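Side-chain contacts in RNA-dependent RNA Polymerase (Bombyx mori cytoplasmic polyhedrosis virus, PDB 6TZ0), which synthesises RNA on an RNA template, serving transcription and genome replication in a double-stranded RNA virus: residues A200-T205 against D240-E245; S398-E403 against Y511-N516; M890-D895 against I1011-A1016. All coordinates share one frame; numbering follows the deposited sequence.

Interaction 1 (A200-T205 against D240-E245)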
# COMPACT_ATOMS: atom_id res chain seq x y z
N ALA A 200 -2.16 26.05 27.02
CA ALA A 200 -1.17 25.74 26.00
C ALA A 200 -1.80 25.08 24.79
O ALA A 200 -2.94 24.62 24.82
CB ALA A 200 -0.08 24.83 26.57
N SER A 201 -1.03 25.02 23.70
CA SER A 201 -1.55 24.52 22.44
C SER A 201 -1.51 23.00 22.37
O SER A 201 -2.43 22.37 21.84
CB SER A 201 -0.76 25.12 21.28
OG SER A 201 0.60 24.73 21.37
N ILE A 202 -0.45 22.38 22.91
CA ILE A 202 -0.30 20.93 22.89
C ILE A 202 -1.07 20.26 24.03
O ILE A 202 -1.07 19.03 24.14
CB ILE A 202 1.22 20.64 22.91
CG1 ILE A 202 1.55 19.23 22.41
CG2 ILE A 202 1.77 20.87 24.30
CD1 ILE A 202 1.08 18.94 21.01
N LEU A 203 -1.75 21.05 24.84
CA LEU A 203 -2.42 20.53 26.03
C LEU A 203 -3.58 19.56 25.78
O LEU A 203 -3.79 18.69 26.64
CB LEU A 203 -2.85 21.74 26.88
CG LEU A 203 -3.20 21.68 28.37
CD1 LEU A 203 -4.64 21.33 28.61
CD2 LEU A 203 -2.29 20.70 29.08
N PRO A 204 -4.37 19.61 24.69
CA PRO A 204 -5.36 18.54 24.49
C PRO A 204 -4.80 17.16 24.14
O PRO A 204 -5.58 16.20 24.08
CB PRO A 204 -6.24 19.08 23.36
CG PRO A 204 -6.16 20.50 23.50
CD PRO A 204 -4.77 20.80 23.90
N THR A 205 -3.50 17.02 23.88
CA THR A 205 -2.96 15.68 23.66
C THR A 205 -2.61 15.00 24.98
O THR A 205 -2.44 13.78 25.05
CB THR A 205 -1.73 15.74 22.76
OG1 THR A 205 -0.73 16.55 23.38
CG2 THR A 205 -2.09 16.33 21.42
N ASP A 240 9.44 22.32 24.47
CA ASP A 240 9.58 23.09 23.23
C ASP A 240 8.66 22.57 22.13
O ASP A 240 7.82 23.32 21.62
CB ASP A 240 11.04 23.05 22.76
CG ASP A 240 11.33 24.03 21.63
OD1 ASP A 240 10.46 24.81 21.22
OD2 ASP A 240 12.47 24.00 21.13
N SER A 241 8.80 21.31 21.75
CA SER A 241 7.96 20.72 20.72
C SER A 241 7.87 19.24 21.04
O SER A 241 8.89 18.55 21.06
CB SER A 241 8.53 20.94 19.33
OG SER A 241 7.70 20.34 18.35
N TYR A 242 6.66 18.76 21.30
CA TYR A 242 6.48 17.47 21.94
C TYR A 242 6.80 16.31 21.00
O TYR A 242 7.57 15.41 21.36
CB TYR A 242 5.06 17.39 22.49
CG TYR A 242 4.67 16.12 23.18
CD1 TYR A 242 5.36 15.67 24.29
CD2 TYR A 242 3.53 15.43 22.80
CE1 TYR A 242 4.98 14.53 24.95
CE2 TYR A 242 3.13 14.29 23.45
CZ TYR A 242 3.86 13.85 24.53
OH TYR A 242 3.48 12.71 25.19
N ILE A 243 6.26 16.35 19.78
CA ILE A 243 6.43 15.25 18.85
C ILE A 243 7.86 15.20 18.32
O ILE A 243 8.43 14.11 18.15
CB ILE A 243 5.40 15.37 17.72
CG1 ILE A 243 3.99 15.47 18.29
CG2 ILE A 243 5.47 14.18 16.81
CD1 ILE A 243 3.56 14.28 19.10
N ASP A 244 8.47 16.36 18.08
CA ASP A 244 9.84 16.41 17.58
C ASP A 244 10.83 15.87 18.60
O ASP A 244 11.74 15.11 18.25
CB ASP A 244 10.21 17.84 17.20
CG ASP A 244 9.50 18.32 15.97
OD1 ASP A 244 9.22 17.49 15.09
OD2 ASP A 244 9.22 19.53 15.88
N GLU A 245 10.65 16.23 19.87
CA GLU A 245 11.55 15.73 20.90
C GLU A 245 11.30 14.26 21.19
O GLU A 245 12.24 13.54 21.53
CB GLU A 245 11.43 16.56 22.16
CG GLU A 245 12.03 17.94 22.02
CD GLU A 245 13.53 17.89 21.85
OE1 GLU A 245 14.17 17.00 22.45
OE2 GLU A 245 14.07 18.73 21.10

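Interaction 2 (S398-E403 against Y511-N516)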
# COMPACT_ATOMS: atom_id res chain seq x y z
N SER A 398 19.88 -14.76 -11.40
CA SER A 398 19.79 -15.27 -12.76
C SER A 398 19.61 -16.77 -12.82
O SER A 398 19.32 -17.30 -13.90
CB SER A 398 21.03 -14.86 -13.54
OG SER A 398 22.19 -15.47 -13.00
N SER A 399 19.77 -17.48 -11.71
CA SER A 399 19.51 -18.91 -11.67
C SER A 399 18.04 -19.24 -11.46
O SER A 399 17.68 -20.42 -11.48
CB SER A 399 20.36 -19.55 -10.58
OG SER A 399 20.03 -19.01 -9.32
N PHE A 400 17.19 -18.24 -11.28
CA PHE A 400 15.76 -18.45 -11.06
C PHE A 400 14.90 -18.11 -12.26
O PHE A 400 13.70 -18.36 -12.22
CB PHE A 400 15.28 -17.62 -9.86
CG PHE A 400 15.79 -18.11 -8.54
CD1 PHE A 400 15.13 -19.13 -7.87
CD2 PHE A 400 16.91 -17.55 -7.96
CE1 PHE A 400 15.59 -19.58 -6.66
CE2 PHE A 400 17.37 -18.00 -6.75
CZ PHE A 400 16.71 -19.02 -6.10
N THR A 401 15.49 -17.56 -13.33
CA THR A 401 14.69 -16.93 -14.38
C THR A 401 13.91 -17.93 -15.23
O THR A 401 12.80 -17.63 -15.66
CB THR A 401 15.58 -16.07 -15.28
OG1 THR A 401 16.60 -16.89 -15.85
CG2 THR A 401 16.22 -14.96 -14.49
N ASP A 402 14.46 -19.12 -15.45
CA ASP A 402 13.80 -20.07 -16.35
C ASP A 402 12.61 -20.76 -15.68
O ASP A 402 11.57 -20.94 -16.33
CB ASP A 402 14.81 -21.10 -16.84
CG ASP A 402 14.24 -21.98 -17.93
OD1 ASP A 402 14.09 -21.50 -19.07
OD2 ASP A 402 13.94 -23.16 -17.64
N GLU A 403 12.73 -21.10 -14.40
CA GLU A 403 11.61 -21.64 -13.65
C GLU A 403 10.50 -20.60 -13.49
O GLU A 403 9.31 -20.94 -13.62
CB GLU A 403 12.10 -22.11 -12.28
CG GLU A 403 11.02 -22.70 -11.40
CD GLU A 403 10.48 -24.02 -11.91
OE1 GLU A 403 11.23 -24.75 -12.59
OE2 GLU A 403 9.31 -24.33 -11.61
N TYR A 511 8.89 -16.29 -4.48
CA TYR A 511 8.57 -16.69 -3.12
C TYR A 511 8.30 -18.18 -3.01
O TYR A 511 8.47 -18.75 -1.93
CB TYR A 511 7.35 -15.95 -2.59
CG TYR A 511 7.48 -14.45 -2.51
CD1 TYR A 511 8.43 -13.87 -1.69
CD2 TYR A 511 6.58 -13.62 -3.16
CE1 TYR A 511 8.54 -12.51 -1.59
CE2 TYR A 511 6.68 -12.26 -3.05
CZ TYR A 511 7.66 -11.71 -2.26
OH TYR A 511 7.77 -10.35 -2.14
N ASP A 512 7.88 -18.82 -4.09
CA ASP A 512 7.63 -20.25 -4.11
C ASP A 512 8.88 -21.06 -4.41
O ASP A 512 8.78 -22.28 -4.56
CB ASP A 512 6.55 -20.58 -5.13
CG ASP A 512 5.21 -19.99 -4.76
OD1 ASP A 512 4.94 -19.83 -3.55
OD2 ASP A 512 4.42 -19.70 -5.68
N LEU A 513 10.03 -20.41 -4.52
CA LEU A 513 11.26 -21.09 -4.91
C LEU A 513 12.35 -21.00 -3.86
O LEU A 513 13.39 -21.63 -4.02
CB LEU A 513 11.78 -20.50 -6.22
CG LEU A 513 10.84 -20.61 -7.42
CD1 LEU A 513 11.48 -19.93 -8.60
CD2 LEU A 513 10.55 -22.05 -7.74
N ASN A 514 12.13 -20.25 -2.79
CA ASN A 514 13.10 -20.10 -1.71
C ASN A 514 12.37 -20.19 -0.38
O ASN A 514 11.15 -20.38 -0.31
CB ASN A 514 13.84 -18.77 -1.78
CG ASN A 514 14.74 -18.67 -2.96
OD1 ASN A 514 14.58 -17.79 -3.81
ND2 ASN A 514 15.72 -19.56 -3.03
N ASP A 515 13.14 -20.01 0.69
CA ASP A 515 12.63 -19.91 2.05
C ASP A 515 13.12 -18.65 2.75
O ASP A 515 13.16 -18.61 3.98
CB ASP A 515 13.01 -21.15 2.85
CG ASP A 515 14.51 -21.42 2.83
OD1 ASP A 515 15.24 -20.78 2.05
OD2 ASP A 515 14.96 -22.29 3.62
N ASN A 516 13.51 -17.63 2.00
CA ASN A 516 14.09 -16.44 2.60
C ASN A 516 13.19 -15.21 2.47
O ASN A 516 13.66 -14.10 2.25
CB ASN A 516 15.49 -16.18 2.02
CG ASN A 516 15.52 -16.10 0.52
OD1 ASN A 516 14.48 -16.09 -0.13
ND2 ASN A 516 16.72 -16.08 -0.04

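Interaction 3 (M890-D895 against I1011-A1016)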
# COMPACT_ATOMS: atom_id res chain seq x y z
N MET A 890 -35.66 -27.08 33.36
CA MET A 890 -35.01 -26.15 32.45
C MET A 890 -35.51 -24.72 32.63
O MET A 890 -35.52 -23.95 31.66
CB MET A 890 -35.21 -26.59 31.00
CG MET A 890 -34.47 -27.86 30.61
SD MET A 890 -34.73 -28.28 28.88
CE MET A 890 -33.79 -29.80 28.75
N VAL A 891 -35.97 -24.40 33.82
CA VAL A 891 -36.53 -23.10 34.05
C VAL A 891 -35.49 -22.05 34.39
O VAL A 891 -34.78 -22.14 35.39
CB VAL A 891 -37.58 -23.14 35.18
CG1 VAL A 891 -38.04 -21.74 35.54
CG2 VAL A 891 -38.76 -24.01 34.76
N LEU A 892 -35.37 -21.08 33.49
CA LEU A 892 -34.48 -19.96 33.73
C LEU A 892 -35.18 -19.20 34.84
O LEU A 892 -36.41 -19.06 34.82
CB LEU A 892 -34.34 -19.08 32.50
CG LEU A 892 -33.60 -19.68 31.31
CD1 LEU A 892 -34.43 -20.78 30.67
CD2 LEU A 892 -33.25 -18.61 30.28
N ASP A 893 -34.43 -18.70 35.80
CA ASP A 893 -35.07 -17.97 36.88
C ASP A 893 -35.21 -16.59 36.30
O ASP A 893 -34.29 -15.78 36.42
CB ASP A 893 -34.17 -17.94 38.11
CG ASP A 893 -34.77 -17.17 39.26
OD1 ASP A 893 -36.00 -16.94 39.24
OD2 ASP A 893 -34.03 -16.79 40.19
N ASP A 894 -36.35 -16.30 35.68
CA ASP A 894 -36.46 -14.98 35.07
C ASP A 894 -36.53 -13.84 36.09
O ASP A 894 -36.29 -12.69 35.73
CB ASP A 894 -37.69 -14.94 34.17
CG ASP A 894 -37.53 -15.80 32.94
OD1 ASP A 894 -36.40 -15.91 32.44
OD2 ASP A 894 -38.53 -16.40 32.49
N ASP A 895 -36.84 -14.14 37.35
CA ASP A 895 -36.91 -13.09 38.37
C ASP A 895 -35.51 -12.58 38.71
O ASP A 895 -35.28 -11.36 38.75
CB ASP A 895 -37.60 -13.64 39.62
CG ASP A 895 -38.02 -12.55 40.60
OD1 ASP A 895 -37.82 -11.35 40.31
OD2 ASP A 895 -38.55 -12.90 41.67
N ILE A 1011 -37.72 -14.46 28.83
CA ILE A 1011 -36.62 -14.70 27.90
C ILE A 1011 -36.85 -16.05 27.22
O ILE A 1011 -37.09 -17.05 27.91
CB ILE A 1011 -35.29 -14.68 28.64
CG1 ILE A 1011 -35.06 -13.31 29.28
CG2 ILE A 1011 -34.15 -15.00 27.70
CD1 ILE A 1011 -33.94 -13.28 30.29
N PRO A 1012 -36.81 -16.11 25.89
CA PRO A 1012 -37.10 -17.38 25.21
C PRO A 1012 -35.93 -18.35 25.28
O PRO A 1012 -34.77 -17.95 25.32
CB PRO A 1012 -37.38 -16.94 23.77
CG PRO A 1012 -36.58 -15.70 23.60
CD PRO A 1012 -36.62 -15.01 24.93
N THR A 1013 -36.26 -19.63 25.29
CA THR A 1013 -35.28 -20.71 25.20
C THR A 1013 -35.60 -21.55 23.97
O THR A 1013 -36.75 -21.97 23.79
CB THR A 1013 -35.30 -21.59 26.45
OG1 THR A 1013 -36.57 -22.25 26.54
CG2 THR A 1013 -35.08 -20.77 27.70
N MET A 1014 -34.60 -21.79 23.15
CA MET A 1014 -34.77 -22.72 22.04
C MET A 1014 -34.67 -24.15 22.55
O MET A 1014 -34.30 -24.38 23.70
CB MET A 1014 -33.71 -22.43 20.96
CG MET A 1014 -32.27 -22.64 21.37
SD MET A 1014 -31.17 -22.20 20.02
CE MET A 1014 -29.56 -22.46 20.75
N PRO A 1015 -35.05 -25.16 21.75
CA PRO A 1015 -34.77 -26.54 22.17
C PRO A 1015 -33.30 -26.91 22.13
O PRO A 1015 -32.91 -27.89 22.77
CB PRO A 1015 -35.57 -27.38 21.16
CG PRO A 1015 -36.66 -26.49 20.72
CD PRO A 1015 -36.06 -25.12 20.67
N ALA A 1016 -32.47 -26.15 21.42
CA ALA A 1016 -31.08 -26.50 21.18
C ALA A 1016 -30.13 -26.02 22.26
O ALA A 1016 -28.99 -26.49 22.30
CB ALA A 1016 -30.63 -25.94 19.82

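Interaction 1 (A200-T205 against D240-E245)
The carbonyl oxygen of Ile202 is gripped twice by Thr205, whose side chain, like that of Ile202, points toward Tyr242. Thr205 N donates to Ile202 O over 3.2 Å, closing a turn through Leu203 and Pro204. Thr205 OG1 donates to the same Ile202 O at 2.6 Å, lying in the carbonyl plane with a C=O...O angle of 157°. This second bond fixes the rotation of the threonine hydroxyl and leaves OG1 4.4 Å from Tyr242 CD2, a loose contact oblique to the ring.

Ile202 carries the apolar half. Its CG1 branch is turned opposite the backbone N (chi1 -160°), which brings CG1 to 4.0 Å from Tyr242 CB; the two side chains cross at about a right angle. Tyr242 OH goes to Asp341.

Ser241 holds the N-cap position of helix 242-248, but its OG bonds to Asp244 OD2 at 3.0 Å, from above the carboxylate plane. The contact, buried packing in the N-terminal region of the polymerase away from its active site, joins the loop between strand 191-194 and helix 206-218 to the start of helix 242-248, with Phe206 meeting the Tyr242 ring and helix 224-237 touching it through Phe234 and Cys237.

Interaction 2 (S398-E403 against Y511-N516)
Phe400 puts its ring against two consecutive residues of the loop 511-516, Leu513 and Asn514, while Glu403 meets Leu513 beside it. Leu513 comes to the ring at its edge: its CD1 methyl lies near the ring plane, 3.8 Å from Phe400 CD1, and its CB stands 3.9 Å from Phe400 CE1. The two side chains run past each other in opposite directions, so the leucine lies along the phenylalanine.

Asn514 and Phe400 come at each other from opposite directions, the amide meeting the far end of the ring. The amide is steeply inclined to the ring, with the planes 72° apart, and its nitrogen and oxygen both come to the CZ end: ND2 is 3.3 Å and OD1 3.4 Å from Phe400 CZ. The amide is oblique to the ring, and the contact is one of packing.

The third contact uses only the aliphatic part of Glu403. With CG opposite the backbone N (chi1 -180°), the chain first extends toward the loop, and CG comes 3.7 Å from Leu513 CD2; the bend at chi2, 69°, then turns the carboxylate away from the leucine. Its OE2 has a long, weak ion pair with Arg407.

Farther out, Tyr396 of helix 389-397 meets the Phe400 ring edge-to-face and also touches Asn514, so it backs both partners, and Ile510 adds to the surroundings of the ring. Thr401 faces away from the loop and packs on helix 557-573, while Asp515 O takes a hydrogen bond from Lys676.

Within the central polymerase domain, the contact between the start of helix 401-409, with Phe400 just before it, and the loop is consistent with packing, probably mainly van der Waals, with no directional polar bond between the two segments.

Interaction 3 (M890-D895 against I1011-A1016)
At the capped N-terminus of helix 894-899, Leu892 and Asp894 meet Thr1013 and Ile1011 of an extended loop, joining two parts of the C-terminal region. Asp893 between them is the N-cap: its OD1 accepts a weak bond from Asp895 N at 3.5 Å, with an N-H...O angle of 137°. The same aspartate is held from outside by a salt bridge to Arg853, which probably offsets part of the negative charge collected by the three successive aspartates.

Leu892 and Thr1013 reach toward each other tip to tip. The methyl CG2 of Thr1013 meets the branched end of the leucine, 3.8 Å from Leu892 CD2; the modelled approach to the other branch, CD1, is too close to be trusted. Tyr876 of helix 873-878 touches both residues.

Ile1011 is buried, packed on Thr903 and Leu906 of helix 902-911. Across it lies the side chain of Asp894. The contact is loose and unbonded: Asp894 OD1 sits 4.1 Å from Ile1011 N and, on the side-chain flank, equally 4.1 Å from Ile1011 CB.

In the fold
The three contacts follow one another along the chain without overlap, one in each of the N-terminal, central polymerase and C-terminal regions. Interaction 1 and interaction 2 have centres about 50 Å apart, interactions 1 and 3 about 56 Å, and interactions 2 and 3 about 61 Å; even the nearest atoms of any pair are about 31 Å or more apart. They share no helix, strand or sheet. In each, one partner is the start of a helix or the residues leading into it (242-248, 401-409, 894-899) and the other a loop. All lie away from the metal- and nucleotide-binding sites, so each is local packing within its own region of the polymerase.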